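Local coordinates for synaptotagmin-1 (Arabidopsis thaliana, PDB 7AS6), which helps maintain plasma membrane integrity under freezing and osmotic stress and, through C2 domains such as this one, probably binds phospholipids with calcium, at residues K22-L25 against A29-F32; S38-P43 against S65-Q70; K45-K50 against P56-E61; S77-E82 against P87-M92; L97-M100 against H105-F108. All blocks are in the same frame, centred on the assembly; numbering follows the deposited sequence.

Contact 1: residues K22-L25 against A29-F32; sequences KKDL and ADPF. With CD (cadmium ion), chain B.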
# COMPACT_ATOMS: atom_id res chain seq x y z
N LYS A 22 -14.41 -6.97 9.89
CA LYS A 22 -15.35 -7.72 9.08
C LYS A 22 -16.20 -6.76 8.26
O LYS A 22 -16.64 -5.72 8.75
CB LYS A 22 -16.25 -8.59 9.95
CG LYS A 22 -15.50 -9.57 10.80
CD LYS A 22 -16.40 -10.66 11.30
CE LYS A 22 -15.89 -11.20 12.61
NZ LYS A 22 -15.91 -10.12 13.63
N LYS A 23 -16.39 -7.10 7.01
CA LYS A 23 -17.16 -6.31 6.06
C LYS A 23 -18.24 -7.12 5.36
O LYS A 23 -19.38 -6.64 5.21
CB LYS A 23 -16.21 -5.67 5.03
CG LYS A 23 -16.77 -4.48 4.26
CD LYS A 23 -16.84 -4.75 2.75
CE LYS A 23 -18.21 -5.28 2.31
NZ LYS A 23 -18.39 -5.27 0.82
N ASP A 24 -17.93 -8.35 4.94
CA ASP A 24 -18.89 -9.23 4.29
C ASP A 24 -19.80 -9.88 5.33
O ASP A 24 -19.43 -10.06 6.49
CB ASP A 24 -18.18 -10.32 3.49
CG ASP A 24 -17.42 -9.78 2.29
OD1 ASP A 24 -17.80 -8.69 1.80
OD2 ASP A 24 -16.44 -10.45 1.84
N LEU A 25 -21.00 -10.26 4.87
CA LEU A 25 -21.95 -10.94 5.74
C LEU A 25 -21.43 -12.30 6.18
O LEU A 25 -21.82 -12.82 7.23
CB LEU A 25 -23.31 -11.09 5.04
CG LEU A 25 -24.00 -9.75 4.78
CD1 LEU A 25 -25.18 -9.94 3.86
CD2 LEU A 25 -24.43 -9.11 6.09
N ALA A 29 -13.71 -10.61 4.96
CA ALA A 29 -13.42 -9.68 3.88
C ALA A 29 -12.58 -10.40 2.84
O ALA A 29 -12.07 -11.50 3.08
CB ALA A 29 -12.71 -8.43 4.37
N ASP A 30 -12.47 -9.79 1.67
CA ASP A 30 -11.64 -10.30 0.59
C ASP A 30 -10.72 -9.17 0.19
O ASP A 30 -10.98 -8.45 -0.79
CB ASP A 30 -12.51 -10.78 -0.58
CG ASP A 30 -13.59 -11.75 -0.14
OD1 ASP A 30 -13.30 -12.89 0.24
OD2 ASP A 30 -14.78 -11.39 -0.16
N PRO A 31 -9.62 -8.96 0.93
CA PRO A 31 -8.85 -7.73 0.74
C PRO A 31 -7.85 -7.80 -0.40
O PRO A 31 -7.22 -8.83 -0.68
CB PRO A 31 -8.12 -7.57 2.08
CG PRO A 31 -8.06 -8.94 2.66
CD PRO A 31 -9.34 -9.59 2.23
N PHE A 32 -7.71 -6.64 -1.05
CA PHE A 32 -6.57 -6.32 -1.89
C PHE A 32 -6.14 -4.88 -1.58
O PHE A 32 -6.88 -4.12 -0.96
CB PHE A 32 -6.93 -6.50 -3.37
CG PHE A 32 -8.01 -5.58 -3.87
CD1 PHE A 32 -9.36 -5.87 -3.67
CD2 PHE A 32 -7.67 -4.43 -4.58
CE1 PHE A 32 -10.34 -5.03 -4.16
CE2 PHE A 32 -8.64 -3.59 -5.06
CZ PHE A 32 -9.98 -3.89 -4.86
CD CD B . -15.92 -9.23 -0.12
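Two carboxylate oxygens, Asp24 OD2 and Asp30 OD2, stand only 2.8 Å apart, a spacing tolerated because both bind the same cadmium ion. This is the metal-binding loop of a C2 domain, the loop that leads from strand 8-18 into strand 31-37, and the two aspartates are joined through the metal rather than by any hydrogen bond. Asp24 grips it with both oxygens and unevenly: the cadmium lies 2.4 Å from Asp24 OD2 but 2.7 Å from Asp24 OD1. Asp30 uses a single oxygen, with Asp30 OD2 at 2.4 Å from the ion. The two side chains cross at about a right angle, and their carboxylate planes differ by 38°. The second oxygen of Asp30, OD1, takes a hydrogen bond from the backbone N of Lys52, which should help fix the carboxylate's rotation. The carboxylates of Asp80 and Glu82 and the carbonyl oxygen of Trp81 complete the shell. Calcium is expected at this place by similarity, so cadmium probably marks a calcium site. Lys23 would offset some of the gathered negative charge: its NZ donates to Asp80 OD2 and makes a long salt bridge with Asp24. Beside the metal, Ala29 CA comes 3.7 Å from Asp24 OD2.

Contact 2: residues S38-P43 against S65-Q70; sequences SEDKIP and SVRDPQ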
# COMPACT_ATOMS: atom_id res chain seq x y z
N SER A 38 2.17 9.78 -5.30
CA SER A 38 1.72 11.14 -5.59
C SER A 38 2.58 11.77 -6.67
O SER A 38 3.73 11.38 -6.89
CB SER A 38 1.76 12.01 -4.33
OG SER A 38 3.08 12.13 -3.84
N GLU A 39 2.01 12.76 -7.35
CA GLU A 39 2.73 13.47 -8.39
C GLU A 39 3.25 12.48 -9.44
O GLU A 39 4.44 12.45 -9.76
CB GLU A 39 3.86 14.32 -7.79
CG GLU A 39 3.38 15.53 -6.96
CD GLU A 39 3.60 15.41 -5.44
OE1 GLU A 39 4.75 15.20 -5.00
OE2 GLU A 39 2.62 15.55 -4.67
N ASP A 40 2.35 11.63 -9.94
CA ASP A 40 2.68 10.62 -10.93
C ASP A 40 1.41 10.25 -11.68
O ASP A 40 0.33 10.15 -11.08
CB ASP A 40 3.30 9.37 -10.27
CG ASP A 40 4.15 8.54 -11.25
OD1 ASP A 40 4.19 8.88 -12.45
OD2 ASP A 40 4.79 7.56 -10.81
N LYS A 41 1.53 10.07 -13.00
CA LYS A 41 0.39 9.74 -13.83
C LYS A 41 0.27 8.25 -14.12
O LYS A 41 -0.73 7.84 -14.73
CB LYS A 41 0.44 10.51 -15.16
CG LYS A 41 -0.33 11.82 -15.13
CD LYS A 41 -1.81 11.58 -14.89
CE LYS A 41 -2.52 12.87 -14.49
NZ LYS A 41 -2.49 13.91 -15.56
N ILE A 42 1.25 7.45 -13.72
CA ILE A 42 1.15 5.99 -13.78
C ILE A 42 -0.15 5.58 -13.08
O ILE A 42 -0.45 6.10 -12.00
CB ILE A 42 2.37 5.31 -13.13
CG1 ILE A 42 3.59 5.40 -14.04
CG2 ILE A 42 2.10 3.84 -12.85
CD1 ILE A 42 3.59 4.36 -15.15
N PRO A 43 -0.96 4.72 -13.68
CA PRO A 43 -2.13 4.20 -12.97
C PRO A 43 -1.69 3.47 -11.71
O PRO A 43 -0.59 2.91 -11.64
CB PRO A 43 -2.78 3.24 -13.97
CG PRO A 43 -2.20 3.60 -15.29
CD PRO A 43 -0.83 4.13 -15.03
N SER A 65 9.06 4.65 -10.21
CA SER A 65 10.09 5.64 -10.51
C SER A 65 9.93 6.83 -9.57
O SER A 65 8.82 7.33 -9.38
CB SER A 65 10.00 6.10 -11.96
OG SER A 65 10.40 5.07 -12.84
N VAL A 66 11.03 7.27 -8.98
CA VAL A 66 11.03 8.36 -8.02
C VAL A 66 11.59 9.60 -8.70
O VAL A 66 12.69 9.56 -9.26
CB VAL A 66 11.85 8.02 -6.76
CG1 VAL A 66 11.69 9.13 -5.73
CG2 VAL A 66 11.42 6.69 -6.20
N ARG A 67 10.83 10.70 -8.64
CA ARG A 67 11.24 11.98 -9.20
C ARG A 67 11.54 13.04 -8.16
O ARG A 67 12.22 14.02 -8.48
CB ARG A 67 10.17 12.50 -10.18
CG ARG A 67 10.15 11.72 -11.48
CD ARG A 67 8.93 12.03 -12.33
NE ARG A 67 8.97 11.25 -13.57
CZ ARG A 67 8.43 10.05 -13.72
NH1 ARG A 67 7.79 9.46 -12.71
NH2 ARG A 67 8.52 9.42 -14.88
N ASP A 68 11.06 12.88 -6.93
CA ASP A 68 11.46 13.76 -5.84
C ASP A 68 11.27 13.05 -4.50
O ASP A 68 10.15 13.02 -3.97
CB ASP A 68 10.67 15.07 -5.85
CG ASP A 68 11.33 16.16 -5.02
OD1 ASP A 68 11.72 17.19 -5.60
OD2 ASP A 68 11.47 15.97 -3.79
N PRO A 69 12.33 12.49 -3.92
CA PRO A 69 12.18 11.78 -2.64
C PRO A 69 11.69 12.67 -1.52
O PRO A 69 11.20 12.15 -0.51
CB PRO A 69 13.60 11.25 -2.36
CG PRO A 69 14.31 11.31 -3.68
CD PRO A 69 13.72 12.47 -4.41
N GLN A 70 11.81 13.99 -1.66
CA GLN A 70 11.41 14.91 -0.59
C GLN A 70 9.91 15.16 -0.58
O GLN A 70 9.31 15.26 0.49
CB GLN A 70 12.17 16.23 -0.74
CG GLN A 70 13.67 16.13 -0.55
CD GLN A 70 14.03 15.73 0.86
OE1 GLN A 70 13.35 16.10 1.81
NE2 GLN A 70 15.10 14.94 1.01
O HOH W 1 6.50 5.08 -11.47
O HOH W 2 7.61 9.37 -9.96
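Asp40 and Arg67 face each other across the surface of the C2 beta-sandwich, where the loop between strands 31-37 and 45-46, in one sheet, comes near the end of strand 57-66 in the other. The direct interaction is electrostatic: Asp40 OD1 and Arg67 NH1 form a long salt bridge of 3.7 Å. It is a matter of charge alone, since the oxygen stands off the plane in which the N-H bonds lie, and the two planar groups are turned 61° apart. Arg67 is steadied from elsewhere, since its NE donates to the backbone O of Arg4.

Water supplies the hydrogen bonding. One molecule accepts from Ser65 N at 2.9 Å and donates to Asp40 OD2 at 3.1 Å, tying the carboxylate to the strand edge. A second sits at the guanidinium edge, in its plane, accepting from Arg67 NH1; its link to Asp40 OD2 is weak. With CG anti to the backbone N (chi1 -157°), the Asp40 carboxylate is carried toward the 65-70 segment.

Within 65-70, Asp68 closes an Asx turn: its OD2 accepts from Gln70 N at 2.9 Å, on the anti side of the carboxylate.

Contact 3: residues K45-K50 against P56-E61; sequences KKTTVK and PEWNEE. With EDO (1,2-ethanediol), chain H; EDO (1,2-ethanediol), chain G.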
# COMPACT_ATOMS: atom_id res chain seq x y z
N LYS A 45 -1.22 0.68 -8.81
CA LYS A 45 -0.96 -0.75 -8.82
C LYS A 45 -1.84 -1.42 -7.78
O LYS A 45 -2.31 -0.78 -6.84
CB LYS A 45 0.50 -1.05 -8.48
CG LYS A 45 1.51 -0.05 -8.99
CD LYS A 45 1.83 -0.30 -10.44
CE LYS A 45 3.21 0.23 -10.80
NZ LYS A 45 3.81 -0.67 -11.81
N LYS A 46 -2.02 -2.73 -7.91
CA LYS A 46 -2.74 -3.42 -6.86
C LYS A 46 -2.17 -4.81 -6.61
O LYS A 46 -1.59 -5.44 -7.50
CB LYS A 46 -4.26 -3.47 -7.15
CG LYS A 46 -4.68 -4.24 -8.38
CD LYS A 46 -6.24 -4.19 -8.50
CE LYS A 46 -6.80 -5.21 -9.51
NZ LYS A 46 -8.31 -5.31 -9.46
N THR A 47 -2.35 -5.26 -5.38
CA THR A 47 -2.06 -6.64 -5.02
C THR A 47 -3.18 -7.57 -5.47
O THR A 47 -4.25 -7.14 -5.91
CB THR A 47 -1.89 -6.82 -3.52
OG1 THR A 47 -3.19 -6.78 -2.92
CG2 THR A 47 -0.96 -5.72 -2.91
N THR A 48 -2.93 -8.86 -5.30
CA THR A 48 -3.97 -9.84 -5.53
C THR A 48 -5.03 -9.74 -4.44
O THR A 48 -4.83 -9.14 -3.38
CB THR A 48 -3.39 -11.25 -5.55
OG1 THR A 48 -2.71 -11.51 -4.32
CG2 THR A 48 -2.43 -11.40 -6.71
N VAL A 49 -6.20 -10.30 -4.75
CA VAL A 49 -7.30 -10.44 -3.80
C VAL A 49 -7.03 -11.66 -2.94
O VAL A 49 -6.78 -12.74 -3.46
CB VAL A 49 -8.63 -10.61 -4.55
CG1 VAL A 49 -9.75 -11.00 -3.56
CG2 VAL A 49 -9.02 -9.34 -5.32
N LYS A 50 -7.10 -11.50 -1.62
CA LYS A 50 -7.05 -12.65 -0.71
C LYS A 50 -8.46 -12.94 -0.19
O LYS A 50 -9.03 -12.13 0.53
CB LYS A 50 -6.12 -12.40 0.47
CG LYS A 50 -4.67 -12.12 0.10
CD LYS A 50 -3.98 -13.34 -0.49
CE LYS A 50 -2.52 -12.93 -0.79
NZ LYS A 50 -1.79 -14.12 -1.29
N PRO A 56 -4.66 -10.96 5.85
CA PRO A 56 -4.01 -11.38 4.60
C PRO A 56 -2.50 -11.24 4.67
O PRO A 56 -1.97 -10.30 5.27
CB PRO A 56 -4.60 -10.42 3.57
CG PRO A 56 -4.91 -9.21 4.38
CD PRO A 56 -5.39 -9.69 5.69
N GLU A 57 -1.83 -12.18 4.03
CA GLU A 57 -0.39 -12.16 3.81
C GLU A 57 -0.13 -12.14 2.31
O GLU A 57 -0.46 -13.11 1.62
CB GLU A 57 0.24 -13.39 4.45
CG GLU A 57 1.72 -13.39 4.40
CD GLU A 57 2.31 -13.20 5.76
OE1 GLU A 57 1.56 -13.32 6.76
OE2 GLU A 57 3.53 -12.93 5.84
N TRP A 58 0.43 -11.04 1.80
CA TRP A 58 0.70 -10.87 0.37
C TRP A 58 2.17 -11.07 0.03
O TRP A 58 2.51 -11.91 -0.80
CB TRP A 58 0.30 -9.47 -0.09
CG TRP A 58 -1.16 -9.21 -0.17
CD1 TRP A 58 -2.00 -9.57 -1.18
CD2 TRP A 58 -1.94 -8.47 0.76
NE1 TRP A 58 -3.26 -9.12 -0.91
CE2 TRP A 58 -3.25 -8.44 0.27
CE3 TRP A 58 -1.66 -7.83 1.97
CZ2 TRP A 58 -4.29 -7.82 0.95
CZ3 TRP A 58 -2.68 -7.21 2.64
CH2 TRP A 58 -3.98 -7.19 2.12
N ASN A 59 3.05 -10.26 0.62
CA ASN A 59 4.47 -10.22 0.27
C ASN A 59 4.65 -9.95 -1.22
O ASN A 59 5.43 -10.61 -1.91
CB ASN A 59 5.18 -11.50 0.67
CG ASN A 59 5.36 -11.57 2.14
OD1 ASN A 59 5.76 -10.59 2.76
ND2 ASN A 59 5.00 -12.70 2.72
N GLU A 60 3.90 -8.98 -1.71
CA GLU A 60 3.87 -8.69 -3.13
C GLU A 60 4.64 -7.40 -3.36
O GLU A 60 4.57 -6.46 -2.56
CB GLU A 60 2.41 -8.60 -3.60
CG GLU A 60 1.86 -9.99 -3.94
CD GLU A 60 0.35 -10.00 -4.25
OE1 GLU A 60 -0.15 -9.03 -4.87
OE2 GLU A 60 -0.33 -11.00 -3.90
N GLU A 61 5.39 -7.37 -4.44
CA GLU A 61 6.39 -6.33 -4.63
C GLU A 61 6.04 -5.48 -5.84
O GLU A 61 5.64 -6.00 -6.88
CB GLU A 61 7.79 -6.94 -4.82
CG GLU A 61 8.61 -7.00 -3.54
CD GLU A 61 10.03 -6.49 -3.75
OE1 GLU A 61 10.60 -6.75 -4.85
OE2 GLU A 61 10.58 -5.83 -2.83
C1 EDO H . 2.60 -7.58 -8.60
O1 EDO H . 4.02 -7.74 -8.62
C2 EDO H . 2.07 -8.06 -7.26
O2 EDO H . 0.63 -8.17 -7.30
C1 EDO G . -3.10 -16.41 1.33
O1 EDO G . -1.81 -16.00 0.81
C2 EDO G . -3.09 -16.43 2.86
O2 EDO G . -2.82 -15.11 3.35
O HOH W 3 0.51 -12.96 -2.37
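This is a contact made by side chains, partly onto backbone, between the two sheets of the sandwich: the chain leaving edge strand 45-46 of one sheet is fastened to the start of edge strand 57-66 of the other. The touching parts run roughly antiparallel, but side chains rather than paired backbones do the joining. Glu60 takes hold of Thr48 with both oxygens. Its OE1 accepts from Thr48 N at 2.8 Å through the syn lone pair, while Thr48 OG1 donates to Glu60 OE2 over a very short 2.5 Å.

Trp58 supplies the second fastening, its NE1 donating to Thr48 O at 2.9 Å. That carbonyl also accepts from Thr47 OG1, which arrives from the opposite face of the carbonyl plane. Thr47 lies over the indole as well, with its CB 3.9 Å from the centroid of the five-membered ring, a CH-pi contact. OG1 sits between the backbone N and carbonyl carbon (chi1 75°), from where it also bonds to Val33 N.

Lys50 bends at chi2 (-68°) and runs alongside the indole, pointing the other way, its CE 3.4 Å from Trp58 CD1. A water beyond it accepts from Lys50 NZ and donates to Trp58 O and Glu60 OE2, and an ethanediol, probably from the crystallisation liquor, takes another bond from the amine.

Asn59 and Glu60 form a G1 beta bulge opposite Val14. Strand 8-18 flanks the tryptophan through Val14 and Ala17, and strand 31-37 meets it through Val33.

Contact 4: residues S77-E82 against P87-M92; sequences SVYDWE and PEKMGM. With CD (cadmium ion), chain B.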
# COMPACT_ATOMS: atom_id res chain seq x y z
N SER A 77 -4.34 1.86 -0.10
CA SER A 77 -5.77 1.77 0.18
C SER A 77 -6.17 0.31 0.16
O SER A 77 -5.93 -0.39 -0.82
CB SER A 77 -6.57 2.57 -0.83
OG SER A 77 -6.18 3.93 -0.76
N VAL A 78 -6.75 -0.14 1.25
CA VAL A 78 -7.23 -1.51 1.33
C VAL A 78 -8.70 -1.53 0.95
O VAL A 78 -9.51 -0.78 1.50
CB VAL A 78 -7.00 -2.08 2.74
CG1 VAL A 78 -7.43 -3.53 2.77
CG2 VAL A 78 -5.51 -1.94 3.13
N TYR A 79 -9.03 -2.35 -0.05
CA TYR A 79 -10.39 -2.51 -0.55
C TYR A 79 -10.84 -3.94 -0.30
O TYR A 79 -10.03 -4.86 -0.18
CB TYR A 79 -10.48 -2.27 -2.06
CG TYR A 79 -10.36 -0.84 -2.48
CD1 TYR A 79 -11.48 -0.09 -2.78
CD2 TYR A 79 -9.12 -0.22 -2.59
CE1 TYR A 79 -11.39 1.22 -3.17
CE2 TYR A 79 -9.02 1.10 -2.98
CZ TYR A 79 -10.16 1.81 -3.27
OH TYR A 79 -10.09 3.13 -3.67
N ASP A 80 -12.15 -4.11 -0.24
CA ASP A 80 -12.77 -5.43 -0.25
C ASP A 80 -13.22 -5.78 -1.65
O ASP A 80 -13.95 -5.01 -2.29
CB ASP A 80 -13.99 -5.48 0.67
CG ASP A 80 -14.76 -6.76 0.50
OD1 ASP A 80 -14.31 -7.76 1.08
OD2 ASP A 80 -15.80 -6.80 -0.22
N TRP A 81 -12.85 -6.95 -2.11
CA TRP A 81 -13.35 -7.41 -3.40
C TRP A 81 -14.74 -8.03 -3.29
O TRP A 81 -15.05 -8.73 -2.33
CB TRP A 81 -12.38 -8.43 -3.98
CG TRP A 81 -12.84 -9.18 -5.20
CD1 TRP A 81 -12.65 -8.82 -6.50
CD2 TRP A 81 -13.46 -10.47 -5.23
NE1 TRP A 81 -13.14 -9.79 -7.34
CE2 TRP A 81 -13.63 -10.82 -6.58
CE3 TRP A 81 -13.88 -11.37 -4.24
CZ2 TRP A 81 -14.21 -12.03 -6.97
CZ3 TRP A 81 -14.47 -12.56 -4.63
CH2 TRP A 81 -14.63 -12.88 -5.99
N GLU A 82 -15.58 -7.77 -4.28
CA GLU A 82 -16.78 -8.55 -4.51
C GLU A 82 -16.87 -8.78 -6.00
O GLU A 82 -16.42 -7.94 -6.78
CB GLU A 82 -18.06 -7.85 -4.02
CG GLU A 82 -18.26 -7.89 -2.52
CD GLU A 82 -18.51 -9.30 -2.03
OE1 GLU A 82 -19.13 -10.08 -2.77
OE2 GLU A 82 -18.09 -9.63 -0.91
N PRO A 87 -15.63 -2.43 -5.58
CA PRO A 87 -14.93 -2.63 -4.31
C PRO A 87 -15.14 -1.44 -3.39
O PRO A 87 -15.07 -0.29 -3.81
CB PRO A 87 -13.47 -2.76 -4.74
CG PRO A 87 -13.56 -3.38 -6.09
CD PRO A 87 -14.77 -2.74 -6.74
N GLU A 88 -15.42 -1.73 -2.13
CA GLU A 88 -15.57 -0.70 -1.11
C GLU A 88 -14.27 -0.58 -0.35
O GLU A 88 -13.70 -1.59 0.08
CB GLU A 88 -16.71 -1.04 -0.15
CG GLU A 88 -17.98 -0.27 -0.43
CD GLU A 88 -19.13 -1.17 -0.86
OE1 GLU A 88 -19.13 -2.36 -0.49
OE2 GLU A 88 -20.04 -0.67 -1.57
N LYS A 89 -13.79 0.66 -0.20
CA LYS A 89 -12.55 0.90 0.53
C LYS A 89 -12.75 0.52 1.99
O LYS A 89 -13.78 0.84 2.59
CB LYS A 89 -12.14 2.37 0.41
CG LYS A 89 -10.76 2.69 0.95
CD LYS A 89 -10.43 4.19 0.85
CE LYS A 89 -10.84 4.78 -0.50
NZ LYS A 89 -9.69 5.06 -1.41
N MET A 90 -11.79 -0.20 2.56
CA MET A 90 -11.86 -0.54 3.97
C MET A 90 -11.01 0.37 4.82
O MET A 90 -11.29 0.52 6.01
CB MET A 90 -11.42 -1.99 4.20
CG MET A 90 -12.24 -3.02 3.41
SD MET A 90 -11.58 -4.67 3.74
CE MET A 90 -12.09 -4.86 5.44
N GLY A 91 -10.00 1.00 4.24
CA GLY A 91 -9.11 1.86 4.98
C GLY A 91 -7.92 2.25 4.13
O GLY A 91 -7.67 1.69 3.05
N MET A 92 -7.16 3.20 4.64
CA MET A 92 -6.05 3.73 3.86
C MET A 92 -5.08 4.47 4.77
O MET A 92 -5.39 4.78 5.92
CB MET A 92 -6.58 4.65 2.77
CG MET A 92 -7.39 5.76 3.36
SD MET A 92 -6.72 7.29 2.75
CE MET A 92 -7.42 7.22 1.10
CD CD B . -15.92 -9.23 -0.12
O HOH W 4 -16.89 -4.54 -1.37
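Backbone hydrogen bonds join strands 73-80 and 88-96 into an antiparallel hairpin, with Val78 at its irregular point. Val78 N donates to Gly91 O at 2.7 Å, and Val78 O accepts twice, from Met90 N at 2.6 Å and from Gly91 N at 3.3 Å. Met90 and Gly91 thus both face one residue, a classic beta bulge that shifts the register by one. Farther on, Asp80 N reaches Glu88 O.

Side-chain packing concentrates on Tyr79. Lys89 CB lies over the ring face, 4.2 Å from its centroid, in a CH-pi contact, and the lysine chain then bends at chi3 and chi4 to bring its NZ within 3.0 Å of Tyr79 OH, to which it donates. Pro87 packs beside the same ring, with Pro87 CB 3.9 Å from Tyr79 CD1. Met90 SD comes to 4.0 Å from Asp80 CB.

Metal bonds take over where the strand ends. Asp80 holds the cadmium with both oxygens, the nearer being Asp80 OD2 at 2.4 Å, and Trp81 O and Glu82 OE2 add two more. Asp24 and Asp30 complete this site, the acidic loop cluster by which C2 domains characteristically bind calcium.

Contact 5: residues L97-M100 against H105-F108; sequences LKEM and HKAF. With NI (nickel (II) ion), chain D.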
# COMPACT_ATOMS: atom_id res chain seq x y z
N LEU A 97 7.98 9.39 0.94
CA LEU A 97 9.24 8.80 0.54
C LEU A 97 10.43 9.42 1.29
O LEU A 97 11.49 8.80 1.32
CB LEU A 97 9.43 8.94 -0.97
CG LEU A 97 8.41 8.21 -1.85
CD1 LEU A 97 8.90 8.13 -3.29
CD2 LEU A 97 8.13 6.82 -1.28
N LYS A 98 10.27 10.59 1.91
CA LYS A 98 11.37 11.14 2.68
C LYS A 98 11.72 10.29 3.90
O LYS A 98 12.67 10.61 4.61
CB LYS A 98 11.07 12.59 3.11
CG LYS A 98 10.02 12.74 4.22
CD LYS A 98 9.64 14.21 4.41
CE LYS A 98 8.49 14.39 5.39
NZ LYS A 98 7.69 15.63 5.10
N GLU A 99 10.96 9.23 4.16
CA GLU A 99 11.30 8.23 5.16
C GLU A 99 12.13 7.08 4.60
O GLU A 99 12.60 6.25 5.37
CB GLU A 99 10.03 7.68 5.80
CG GLU A 99 9.31 8.65 6.74
CD GLU A 99 10.14 8.99 7.96
OE1 GLU A 99 10.29 10.20 8.26
OE2 GLU A 99 10.65 8.06 8.63
N MET A 100 12.30 7.01 3.27
CA MET A 100 13.14 5.99 2.65
C MET A 100 14.58 6.10 3.14
O MET A 100 15.02 7.15 3.62
CB MET A 100 13.17 6.14 1.12
CG MET A 100 11.86 5.90 0.37
SD MET A 100 12.16 6.10 -1.42
CE MET A 100 12.85 7.76 -1.47
N HIS A 105 16.39 -2.18 3.42
CA HIS A 105 14.99 -2.54 3.61
C HIS A 105 14.50 -1.87 4.89
O HIS A 105 15.04 -2.10 5.97
CB HIS A 105 14.82 -4.05 3.71
CG HIS A 105 15.45 -4.79 2.57
ND1 HIS A 105 14.77 -5.10 1.42
CD2 HIS A 105 16.71 -5.27 2.41
CE1 HIS A 105 15.58 -5.74 0.59
NE2 HIS A 105 16.77 -5.85 1.17
N LYS A 106 13.49 -1.02 4.76
CA LYS A 106 12.91 -0.35 5.92
C LYS A 106 11.42 -0.69 5.98
O LYS A 106 10.69 -0.45 5.02
CB LYS A 106 13.13 1.16 5.86
CG LYS A 106 12.74 1.89 7.15
CD LYS A 106 13.40 3.28 7.23
CE LYS A 106 12.79 4.11 8.36
NZ LYS A 106 13.13 5.56 8.26
N ALA A 107 11.00 -1.26 7.10
CA ALA A 107 9.64 -1.72 7.29
C ALA A 107 8.84 -0.66 8.04
O ALA A 107 9.38 0.02 8.91
CB ALA A 107 9.62 -3.03 8.07
N PHE A 108 7.56 -0.53 7.68
CA PHE A 108 6.65 0.42 8.30
C PHE A 108 5.35 -0.28 8.63
O PHE A 108 4.92 -1.18 7.91
CB PHE A 108 6.35 1.63 7.39
CG PHE A 108 7.58 2.34 6.89
CD1 PHE A 108 8.10 3.42 7.58
CD2 PHE A 108 8.21 1.93 5.72
CE1 PHE A 108 9.24 4.08 7.13
CE2 PHE A 108 9.35 2.59 5.26
CZ PHE A 108 9.86 3.66 5.96
NI NI D . 18.73 -6.93 0.09
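Lys106 and Glu99 hold the polar side of this small surface contact, while Phe108 packs against the same glutamate. The closer-fitting part centres on the backbone carbonyl of Glu99. Lys106 NZ donates to Glu99 O at 3.0 Å, approaching in the carbonyl plane with a C=O...N angle of 145°. The same oxygen lies at the edge of the Phe108 ring, in its plane, 3.8 Å from Phe108 CZ, so an amine and an aromatic edge both meet it. Alongside, Glu99 CB touches Phe108 CE1 at 3.9 Å. Lys106 can span the distance because its chain leaves with CG anti to the backbone N (chi1 -171°) and stays extended to the amine.

The carboxylate side is looser. Glu99 bends at chi2 (-65°), bringing OE2 to 3.5 Å from Lys106 NZ, a salt bridge longer than the bond to the carbonyl; the two side chains cross at a slant. None of the three touching residues is buried. Farther out, exposed His105, which takes no part in the contact, binds a nickel ion through NE2, at 2.5 Å.

Inside the segment 97-100, Met100 N donates to Leu97 O at 2.8 Å, closing the short 3-10 turn that presents Glu99. Strand 106-111 pairs with strand 131-140 through backbone bonds from Lys106 to Leu136 and from Phe108 to Val134. The contact joins the connection between the two sheets of the C2 sandwich to the edge strand it leads into, well away from the metal-binding loops.

The five contacts spread over one C2 beta-sandwich of two four-stranded antiparallel sheets. Contacts 1 and 4, with centres 8 Å apart, share the cadmium ion; they reach strands 31-37 and 73-80, neighbours in one sheet. Contact 3, its centre 14 Å from that of contact 1, joins that sheet to strand 57-66 of the other and touches both metal-binding contacts. Contacts 2 and 5 touch through Pro69 and Val66, 15 Å apart between centres, and lie across the chain's centre from contact 1, about 30 and 28 Å away. Along the sequence, contact 3 falls between the segments of contact 2; the others are in series. The cadmium end, where calcium is expected, is remote from contacts 2 and 5.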